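Local coordinates for iron-regulated outer membrane protein (Neisseria meningitidis, PDB 4B7O) that moves iron across the meningococcal outer membrane as a TonB-dependent transporter, probably taking up ferric siderophores, at residues Glu223-Ala228 against Val241-Leu246; Lys230-Phe235 against Phe718-Ser723; Ala153-Ala158 against Tyr448-His453. All blocks are in the same frame, centred on the assembly; numbering follows the deposited sequence.

Contact 1: residues Glu223-Ala228 against Val241-Leu246; sequences EKEYEA and VPYSAL
Glu223 and Leu246 form an antiparallel hydrogen-bonded pair at the ends of strands 212-223 and 246-259, beyond which the two chains part into a loop. The bond from Glu223 N to Leu246 O is 2.8 Å and nearly straight, at 170°, whereas its return from Leu246 N is weak. Further on the chains meet again, with Val241 N giving a hydrogen bond of 2.9 Å to Tyr226 O.

Around these backbone bonds the side chains add their own contacts. Ser244 suits its place because its small hydroxyl both accepts and donates: OG takes the Tyr226 N-H at 3.2 Å and gives its own proton to Val241 O at 2.7 Å, meeting that oxygen in the carbonyl plane. One serine thus ties the base of a turn to the facing chain. Tyr226 has CG placed between its backbone N and carbonyl carbon (chi1 67°), which swings the ring over toward Val241. The valine lies across one face, its CB 4.1 Å from the ring centroid and 23° off the normal, and its CG2 branch reaches 3.4 Å from Tyr226 CE1. At the far end of the ring Tyr226 OH is hydrogen-bonded to the carbonyl oxygen of Pro731. Glu225 extends its chain toward the turn at 241-244, bringing OE2 to Tyr243 N; the modelled 2.4 Å is implausibly short, so that length is doubtful. Glu223 turns its carboxylate elsewhere, to Asn101 and Lys248.

The hydroxyl of Ser244 therefore answers a main-chain N-H of the facing chain, Glu225 probably does the same for Tyr243 N, and Val241 packs over one face of the tyrosine, toward its rim, so that polar grips and apolar packing together hold the root of a long, otherwise irregular loop.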
loop_
_atom_site.group_PDB
_atom_site.type_symbol
_atom_site.label_atom_id
_atom_site.label_comp_id
_atom_site.label_asym_id
_atom_site.label_seq_id
_atom_site.Cartn_x
_atom_site.Cartn_y
_atom_site.Cartn_z
ATOM N N GLU A 223 -15.289 -14.098 4.870
ATOM C CA GLU A 223 -16.327 -13.063 4.955
ATOM C C GLU A 223 -17.405 -13.232 3.910
ATOM O O GLU A 223 -17.099 -13.428 2.761
ATOM C CB GLU A 223 -15.729 -11.662 4.855
ATOM C CG GLU A 223 -14.757 -11.265 5.962
ATOM C CD GLU A 223 -14.045 -9.955 5.641
ATOM O OE1 GLU A 223 -13.577 -9.824 4.472
ATOM O OE2 GLU A 223 -13.972 -9.056 6.531
ATOM N N LYS A 224 -18.656 -13.142 4.327
ATOM C CA LYS A 224 -19.789 -13.094 3.410
ATOM C C LYS A 224 -19.952 -11.714 2.798
ATOM O O LYS A 224 -19.235 -10.794 3.131
ATOM C CB LYS A 224 -21.110 -13.421 4.138
ATOM C CG LYS A 224 -21.269 -14.857 4.626
ATOM C CD LYS A 224 -20.226 -15.782 4.031
ATOM C CE LYS A 224 -20.066 -16.996 4.953
ATOM N NZ LYS A 224 -18.946 -17.886 4.510
ATOM N N GLU A 225 -20.974 -11.569 1.955
ATOM C CA GLU A 225 -21.194 -10.359 1.228
ATOM C C GLU A 225 -21.732 -9.377 2.223
ATOM O O GLU A 225 -22.536 -9.732 3.078
ATOM C CB GLU A 225 -22.158 -10.592 0.097
ATOM C CG GLU A 225 -21.592 -11.314 -1.117
ATOM C CD GLU A 225 -22.675 -11.487 -2.194
ATOM O OE1 GLU A 225 -23.886 -11.406 -1.829
ATOM O OE2 GLU A 225 -22.336 -11.669 -3.403
ATOM N N TYR A 226 -21.214 -8.162 2.186
ATOM C CA TYR A 226 -21.491 -7.241 3.267
ATOM C C TYR A 226 -22.660 -6.397 2.821
ATOM O O TYR A 226 -22.911 -6.205 1.623
ATOM C CB TYR A 226 -20.218 -6.396 3.605
ATOM C CG TYR A 226 -19.796 -5.419 2.485
ATOM C CD1 TYR A 226 -20.418 -4.178 2.370
ATOM C CD2 TYR A 226 -18.811 -5.754 1.542
ATOM C CE1 TYR A 226 -20.072 -3.269 1.385
ATOM C CE2 TYR A 226 -18.464 -4.853 0.514
ATOM C CZ TYR A 226 -19.116 -3.604 0.447
ATOM O OH TYR A 226 -18.869 -2.673 -0.539
ATOM N N GLU A 227 -23.395 -5.868 3.760
ATOM C CA GLU A 227 -24.375 -4.906 3.320
ATOM C C GLU A 227 -24.055 -3.470 3.701
ATOM O O GLU A 227 -23.553 -3.187 4.780
ATOM C CB GLU A 227 -25.790 -5.300 3.714
ATOM C CG GLU A 227 -25.961 -5.841 5.103
ATOM C CD GLU A 227 -27.439 -6.040 5.410
ATOM O OE1 GLU A 227 -28.139 -5.040 5.716
ATOM O OE2 GLU A 227 -27.911 -7.191 5.318
ATOM N N ALA A 228 -24.388 -2.596 2.768
ATOM C CA ALA A 228 -24.124 -1.197 2.810
ATOM C C ALA A 228 -25.146 -0.513 3.668
ATOM O O ALA A 228 -26.006 -1.168 4.244
ATOM C CB ALA A 228 -24.123 -0.663 1.388
ATOM N N VAL A 241 -23.718 -6.163 -1.130
ATOM C CA VAL A 241 -22.986 -5.783 -2.318
ATOM C C VAL A 241 -22.560 -7.112 -2.966
ATOM O O VAL A 241 -21.785 -7.896 -2.389
ATOM C CB VAL A 241 -21.766 -4.905 -1.923
ATOM C CG1 VAL A 241 -20.887 -4.589 -3.124
ATOM C CG2 VAL A 241 -22.214 -3.625 -1.219
ATOM N N PRO A 242 -23.077 -7.406 -4.158
ATOM C CA PRO A 242 -22.829 -8.743 -4.750
ATOM C C PRO A 242 -21.326 -9.099 -5.044
ATOM O O PRO A 242 -20.547 -8.240 -5.513
ATOM C CB PRO A 242 -23.649 -8.710 -6.027
ATOM C CG PRO A 242 -24.694 -7.709 -5.732
ATOM C CD PRO A 242 -24.053 -6.638 -4.920
ATOM N N TYR A 243 -20.946 -10.355 -4.771
ATOM C CA TYR A 243 -19.561 -10.860 -4.985
ATOM C C TYR A 243 -18.520 -10.091 -4.185
ATOM O O TYR A 243 -17.436 -9.780 -4.652
ATOM C CB TYR A 243 -19.199 -10.885 -6.468
ATOM C CG TYR A 243 -20.301 -11.541 -7.279
ATOM C CD1 TYR A 243 -20.578 -12.907 -7.119
ATOM C CD2 TYR A 243 -21.084 -10.804 -8.149
ATOM C CE1 TYR A 243 -21.602 -13.516 -7.812
ATOM C CE2 TYR A 243 -22.110 -11.412 -8.852
ATOM C CZ TYR A 243 -22.362 -12.767 -8.686
ATOM O OH TYR A 243 -23.391 -13.391 -9.368
ATOM N N SER A 244 -18.863 -9.824 -2.949
ATOM C CA SER A 244 -18.000 -9.074 -2.097
ATOM C C SER A 244 -17.483 -9.971 -1.016
ATOM O O SER A 244 -16.862 -9.483 -0.086
ATOM C CB SER A 244 -18.731 -7.847 -1.527
ATOM O OG SER A 244 -19.782 -8.213 -0.649
ATOM N N ALA A 245 -17.728 -11.277 -1.159
ATOM C CA ALA A 245 -17.306 -12.324 -0.191
ATOM C C ALA A 245 -15.902 -12.776 -0.484
ATOM O O ALA A 245 -15.539 -12.995 -1.641
ATOM C CB ALA A 245 -18.254 -13.553 -0.251
ATOM N N LEU A 246 -15.085 -12.919 0.545
ATOM C CA LEU A 246 -13.762 -13.478 0.339
ATOM C C LEU A 246 -13.378 -14.365 1.453
ATOM O O LEU A 246 -13.554 -14.010 2.624
ATOM C CB LEU A 246 -12.723 -12.374 0.235
ATOM C CG LEU A 246 -12.641 -11.709 -1.157
ATOM C CD1 LEU A 246 -11.618 -10.573 -1.103
ATOM C CD2 LEU A 246 -12.308 -12.684 -2.294
#

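Contact 2: residues Lys230-Phe235 against Phe718-Ser723; sequences KGFRNF and FYYPHS
Phe718 lies against the backbone of Lys230, Gly231 and Phe232, and no hydrogen bond joins the two segments. Phe232 covers one face of the Phe718 ring with its main chain and CB: Phe232 N stands 3.8 Å above the ring plane, over its centre, and Phe232 CB is 4.0 Å from the ring centroid in a CH-pi contact. The closest apolar approach is from Phe232 CB to Phe718 CE1, 3.6 Å. Lys230 presents its carbonyl, whose O lies 3.2 Å from Phe718 CB, while its long aliphatic chain leads off with the charge away from the aromatic group.

The rings themselves do not stack. Their centroids are 6.0 Å apart and their planes are inclined at 57°, an oblique pairing in which the Phe232 phenyl points away from Phe718 beyond CB, with one side near the hydroxyl of Tyr720. Tyr720 OH comes to 4.1 Å from Phe232 CD1, a loose contact at the border of the patch.

Both a side-chain torsion and the backbone set this up. Phe718 has CG trans to its own N (chi1 172°), which sends the flat ring out toward the loop. Gly231 adopts a positive phi of 116°, where a side chain would press on the preceding carbonyl oxygen, and the bend brings Phe232 back over the ring. A backbone hydrogen bond between Lys230 and Asn716 holds the chains together next door.

Farther out, Tyr719 stacks on Phe688 and touches strand 684-697, while His722 packs against strand 652-665. The contact thus joins the loop between strands 212-223 and 246-259 to the one between strands 705-712 and 736-744, at the surface.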
loop_
_atom_site.group_PDB
_atom_site.type_symbol
_atom_site.label_atom_id
_atom_site.label_comp_id
_atom_site.label_asym_id
_atom_site.label_seq_id
_atom_site.Cartn_x
_atom_site.Cartn_y
_atom_site.Cartn_z
ATOM N N LYS A 230 -28.092 2.347 5.248
ATOM C CA LYS A 230 -29.485 2.679 5.019
ATOM C C LYS A 230 -29.668 3.275 3.675
ATOM O O LYS A 230 -29.258 4.404 3.446
ATOM C CB LYS A 230 -29.991 3.679 6.041
ATOM C CG LYS A 230 -31.498 3.550 6.266
ATOM C CD LYS A 230 -32.119 4.690 7.094
ATOM C CE LYS A 230 -33.657 4.590 7.072
ATOM N NZ LYS A 230 -34.375 5.355 8.143
ATOM N N GLY A 231 -30.270 2.491 2.781
ATOM C CA GLY A 231 -30.832 3.019 1.533
ATOM C C GLY A 231 -30.150 2.496 0.310
ATOM O O GLY A 231 -30.574 2.766 -0.785
ATOM N N PHE A 232 -29.059 1.771 0.477
ATOM C CA PHE A 232 -28.479 1.066 -0.662
ATOM C C PHE A 232 -29.429 -0.061 -1.098
ATOM O O PHE A 232 -30.021 -0.764 -0.246
ATOM C CB PHE A 232 -27.135 0.457 -0.262
ATOM C CG PHE A 232 -26.521 -0.422 -1.319
ATOM C CD1 PHE A 232 -26.061 0.129 -2.547
ATOM C CD2 PHE A 232 -26.415 -1.802 -1.110
ATOM C CE1 PHE A 232 -25.503 -0.689 -3.524
ATOM C CE2 PHE A 232 -25.854 -2.624 -2.068
ATOM C CZ PHE A 232 -25.394 -2.071 -3.277
ATOM N N ARG A 233 -29.541 -0.216 -2.418
ATOM C CA ARG A 233 -30.222 -1.330 -3.044
ATOM C C ARG A 233 -29.376 -2.020 -4.093
ATOM O O ARG A 233 -28.857 -1.392 -5.038
ATOM C CB ARG A 233 -31.577 -0.912 -3.634
ATOM C CG ARG A 233 -32.708 -0.769 -2.622
ATOM C CD ARG A 233 -32.744 -1.927 -1.622
ATOM N NE ARG A 233 -33.602 -1.666 -0.441
ATOM C CZ ARG A 233 -34.730 -2.331 -0.121
ATOM N NH1 ARG A 233 -35.177 -3.338 -0.869
ATOM N NH2 ARG A 233 -35.411 -2.004 0.973
ATOM N N ASN A 234 -29.200 -3.328 -3.887
ATOM C CA ASN A 234 -28.764 -4.283 -4.922
ATOM C C ASN A 234 -29.421 -4.103 -6.282
ATOM O O ASN A 234 -30.489 -3.519 -6.368
ATOM C CB ASN A 234 -29.286 -5.658 -4.504
ATOM C CG ASN A 234 -28.197 -6.572 -4.163
ATOM O OD1 ASN A 234 -27.224 -6.639 -4.892
ATOM N ND2 ASN A 234 -28.311 -7.262 -3.064
ATOM N N PHE A 235 -28.857 -4.740 -7.307
ATOM C CA PHE A 235 -29.502 -4.830 -8.607
ATOM C C PHE A 235 -30.776 -5.698 -8.563
ATOM O O PHE A 235 -31.604 -5.604 -9.450
ATOM C CB PHE A 235 -28.582 -5.485 -9.582
ATOM C CG PHE A 235 -28.399 -6.929 -9.322
ATOM C CD1 PHE A 235 -27.673 -7.360 -8.192
ATOM C CD2 PHE A 235 -28.966 -7.890 -10.175
ATOM C CE1 PHE A 235 -27.475 -8.715 -7.944
ATOM C CE2 PHE A 235 -28.791 -9.251 -9.919
ATOM C CZ PHE A 235 -28.050 -9.664 -8.804
ATOM N N PHE A 718 -24.858 5.433 4.647
ATOM C CA PHE A 718 -24.747 4.955 3.322
ATOM C C PHE A 718 -23.868 5.965 2.669
ATOM O O PHE A 718 -24.190 7.159 2.665
ATOM C CB PHE A 718 -26.152 4.918 2.704
ATOM C CG PHE A 718 -26.170 4.608 1.224
ATOM C CD1 PHE A 718 -25.203 3.780 0.648
ATOM C CD2 PHE A 718 -27.189 5.124 0.412
ATOM C CE1 PHE A 718 -25.209 3.520 -0.723
ATOM C CE2 PHE A 718 -27.233 4.844 -0.959
ATOM C CZ PHE A 718 -26.231 4.055 -1.535
ATOM N N TYR A 719 -22.750 5.507 2.128
ATOM C CA TYR A 719 -21.876 6.407 1.427
ATOM C C TYR A 719 -20.950 5.660 0.500
ATOM O O TYR A 719 -20.759 4.466 0.633
ATOM C CB TYR A 719 -21.013 7.183 2.442
ATOM C CG TYR A 719 -19.973 6.304 3.190
ATOM C CD1 TYR A 719 -20.325 5.565 4.329
ATOM C CD2 TYR A 719 -18.644 6.253 2.763
ATOM C CE1 TYR A 719 -19.389 4.801 5.001
ATOM C CE2 TYR A 719 -17.695 5.482 3.413
ATOM C CZ TYR A 719 -18.069 4.762 4.546
ATOM O OH TYR A 719 -17.119 3.994 5.215
ATOM N N TYR A 720 -20.317 6.422 -0.382
ATOM C CA TYR A 720 -19.233 5.963 -1.202
ATOM C C TYR A 720 -17.980 6.740 -0.838
ATOM O O TYR A 720 -17.988 8.000 -0.890
ATOM C CB TYR A 720 -19.544 6.189 -2.695
ATOM C CG TYR A 720 -20.635 5.298 -3.192
ATOM C CD1 TYR A 720 -20.365 4.007 -3.631
ATOM C CD2 TYR A 720 -21.951 5.745 -3.201
ATOM C CE1 TYR A 720 -21.398 3.169 -4.053
ATOM C CE2 TYR A 720 -22.970 4.939 -3.645
ATOM C CZ TYR A 720 -22.681 3.649 -4.056
ATOM O OH TYR A 720 -23.720 2.891 -4.464
ATOM N N PRO A 721 -16.889 5.998 -0.521
ATOM C CA PRO A 721 -15.545 6.521 -0.241
ATOM C C PRO A 721 -15.047 7.165 -1.510
ATOM O O PRO A 721 -15.457 6.729 -2.578
ATOM C CB PRO A 721 -14.688 5.276 0.015
ATOM C CG PRO A 721 -15.611 4.128 0.073
ATOM C CD PRO A 721 -16.967 4.532 -0.432
ATOM N N HIS A 722 -14.104 8.100 -1.405
ATOM C CA HIS A 722 -13.671 8.887 -2.569
ATOM C C HIS A 722 -12.590 8.309 -3.348
ATOM O O HIS A 722 -12.405 8.727 -4.473
ATOM C CB HIS A 722 -13.299 10.328 -2.191
ATOM C CG HIS A 722 -14.433 11.107 -1.589
ATOM N ND1 HIS A 722 -14.321 12.402 -1.251
ATOM C CD2 HIS A 722 -15.719 10.722 -1.245
ATOM C CE1 HIS A 722 -15.484 12.835 -0.730
ATOM N NE2 HIS A 722 -16.342 11.810 -0.733
ATOM N N SER A 723 -11.876 7.344 -2.785
ATOM C CA SER A 723 -10.717 6.752 -3.410
ATOM C C SER A 723 -11.048 5.633 -4.348
ATOM O O SER A 723 -10.554 4.535 -4.160
ATOM C CB SER A 723 -9.803 6.115 -2.348
ATOM O OG SER A 723 -9.012 7.101 -1.719
#

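Contact 3: residues Ala153-Ala158 against Tyr448-His453; sequences AGSASA and YIEAIH
Glu450 reaches from strand 441-455 to Ser155 and Ser157 of the plug loop, its carboxylate lying alongside both serines. Its reach depends on an outstretched conformation: CG is trans to the backbone N (chi1 -168°) and the chain continues extended, so the carboxylate is carried clear of the strand. The two oxygens are shared between the serines. Glu450 OE2 lies 2.7 Å from Ser155 OG in a hydrogen bond that is weak and whose length is uncertain, since the position of OE2 is less sure; Glu450 OE1 accepts a weak bond from Ser157 OG at 3.4 Å. Each serine holds its hydroxyl between its own N and carbonyl carbon, which turns both OG atoms to the same carboxylate. Serine fits here because a short hydroxyl can bond without holding the chains apart.

Tyr448, two residues earlier and on the same side of the strand, makes the apolar half of the contact. With chi1 at 62° its ring is folded over the segment 153-158 and receives Ser157 CA over the centre of one face, 3.8 Å from the centroid and 13° from the normal. Ser157 CB lies 3.5 Å from Tyr448 CE1. Ala156 turns its CB to the strand, 4.0 Å from Tyr448 CB, and a bare methyl lets the loop lie close to it. The phenol end is fixed by Asn367, and the carbonyl of Ala156 by Arg465.

A loop of small residues, lying after strand 144-150 of the plug, is thereby lodged against inward-facing side chains of a barrel strand, the plug-in-barrel architecture of TonB-dependent transporters, a family whose plug-barrel interface is generally rich in polar contacts.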
loop_
_atom_site.group_PDB
_atom_site.type_symbol
_atom_site.label_atom_id
_atom_site.label_comp_id
_atom_site.label_asym_id
_atom_site.label_seq_id
_atom_site.Cartn_x
_atom_site.Cartn_y
_atom_site.Cartn_z
ATOM N N ALA A 153 8.234 12.227 -1.515
ATOM C CA ALA A 153 9.438 11.674 -2.047
ATOM C C ALA A 153 10.405 11.415 -0.893
ATOM O O ALA A 153 10.533 12.251 -0.004
ATOM C CB ALA A 153 9.993 12.671 -3.073
ATOM N N GLY A 154 11.069 10.257 -0.873
ATOM C CA GLY A 154 11.983 9.922 0.248
ATOM C C GLY A 154 13.404 10.457 0.025
ATOM O O GLY A 154 13.744 11.035 -1.031
ATOM N N SER A 155 14.255 10.292 1.025
ATOM C CA SER A 155 15.631 10.746 0.889
ATOM C C SER A 155 16.361 9.666 0.098
ATOM O O SER A 155 15.739 8.720 -0.381
ATOM C CB SER A 155 16.257 11.002 2.262
ATOM O OG SER A 155 16.240 9.832 3.055
ATOM N N ALA A 156 17.668 9.803 -0.035
ATOM C CA ALA A 156 18.454 8.923 -0.877
ATOM C C ALA A 156 18.362 7.469 -0.458
ATOM O O ALA A 156 18.285 6.601 -1.299
ATOM C CB ALA A 156 19.918 9.368 -0.905
ATOM N N SER A 157 18.371 7.209 0.832
ATOM C CA SER A 157 18.421 5.868 1.296
ATOM C C SER A 157 17.070 5.123 1.337
ATOM O O SER A 157 17.015 4.002 1.812
ATOM C CB SER A 157 19.045 5.869 2.683
ATOM O OG SER A 157 18.090 6.255 3.626
ATOM N N ALA A 158 15.987 5.715 0.837
ATOM C CA ALA A 158 14.645 5.069 0.990
ATOM C C ALA A 158 14.439 3.770 0.175
ATOM O O ALA A 158 13.836 2.812 0.645
ATOM C CB ALA A 158 13.540 6.061 0.656
ATOM N N TYR A 448 23.171 4.722 -3.637
ATOM C CA TYR A 448 22.881 5.991 -3.029
ATOM C C TYR A 448 23.942 6.189 -2.032
ATOM O O TYR A 448 24.523 5.218 -1.527
ATOM C CB TYR A 448 21.535 5.960 -2.266
ATOM C CG TYR A 448 21.488 4.972 -1.112
ATOM C CD1 TYR A 448 21.944 5.314 0.140
ATOM C CD2 TYR A 448 20.994 3.697 -1.292
ATOM C CE1 TYR A 448 21.897 4.416 1.187
ATOM C CE2 TYR A 448 20.968 2.786 -0.256
ATOM C CZ TYR A 448 21.411 3.155 0.967
ATOM O OH TYR A 448 21.377 2.251 1.976
ATOM N N ILE A 449 24.150 7.451 -1.690
ATOM C CA ILE A 449 25.033 7.801 -0.576
ATOM C C ILE A 449 24.372 8.975 0.147
ATOM O O ILE A 449 23.837 9.885 -0.493
ATOM C CB ILE A 449 26.470 8.144 -1.092
ATOM C CG1 ILE A 449 27.238 8.868 -0.005
ATOM C CG2 ILE A 449 26.422 9.042 -2.329
ATOM C CD1 ILE A 449 28.712 8.927 -0.251
ATOM N N GLU A 450 24.376 8.954 1.466
ATOM C CA GLU A 450 23.635 9.929 2.231
ATOM C C GLU A 450 24.415 10.274 3.466
ATOM O O GLU A 450 24.917 9.381 4.168
ATOM C CB GLU A 450 22.288 9.353 2.654
ATOM C CG GLU A 450 21.314 10.369 3.218
ATOM C CD GLU A 450 19.942 9.758 3.524
ATOM O OE1 GLU A 450 19.866 8.959 4.499
ATOM O OE2 GLU A 450 18.949 10.080 2.795
ATOM N N ALA A 451 24.489 11.572 3.759
ATOM C CA ALA A 451 25.258 12.037 4.913
ATOM C C ALA A 451 24.351 12.609 6.001
ATOM O O ALA A 451 23.440 13.367 5.707
ATOM C CB ALA A 451 26.297 13.073 4.466
ATOM N N ILE A 452 24.605 12.264 7.251
ATOM C CA ILE A 452 23.791 12.800 8.279
ATOM C C ILE A 452 24.730 13.359 9.301
ATOM O O ILE A 452 25.551 12.612 9.868
ATOM C CB ILE A 452 22.876 11.717 8.890
ATOM C CG1 ILE A 452 21.928 11.198 7.805
ATOM C CG2 ILE A 452 22.069 12.221 10.080
ATOM C CD1 ILE A 452 21.500 9.802 8.084
ATOM N N HIS A 453 24.580 14.669 9.528
ATOM C CA HIS A 453 25.411 15.440 10.461
ATOM C C HIS A 453 24.594 16.156 11.486
ATOM O O HIS A 453 23.750 17.017 11.147
ATOM C CB HIS A 453 26.268 16.449 9.686
ATOM C CG HIS A 453 27.264 17.182 10.562
ATOM N ND1 HIS A 453 27.867 16.599 11.630
ATOM C CD2 HIS A 453 27.725 18.486 10.521
ATOM C CE1 HIS A 453 28.679 17.481 12.219
ATOM N NE2 HIS A 453 28.588 18.634 11.537
#

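Contacts 1 and 2 belong together: their centres are 13 Å apart, both draw on the loop between strands 212-223 and 246-259, and they touch where Pro242 packs on Asn234 and Phe235 and Val241 on Phe232. Contact 3 lies across the centre of the chain, its centre 44 Å from either. The sequence order is 153-158, 223-228, 230-235, 241-246, 448-453 and 718-723, so the plug comes first and the last loop of the barrel returns to the early one. Contact 1 closes a loop locally, contact 2 links it to the loop that leads into strand 736-744, which closes the barrel by pairing with strand 185-194, and contact 3 sets a plug loop against the barrel wall.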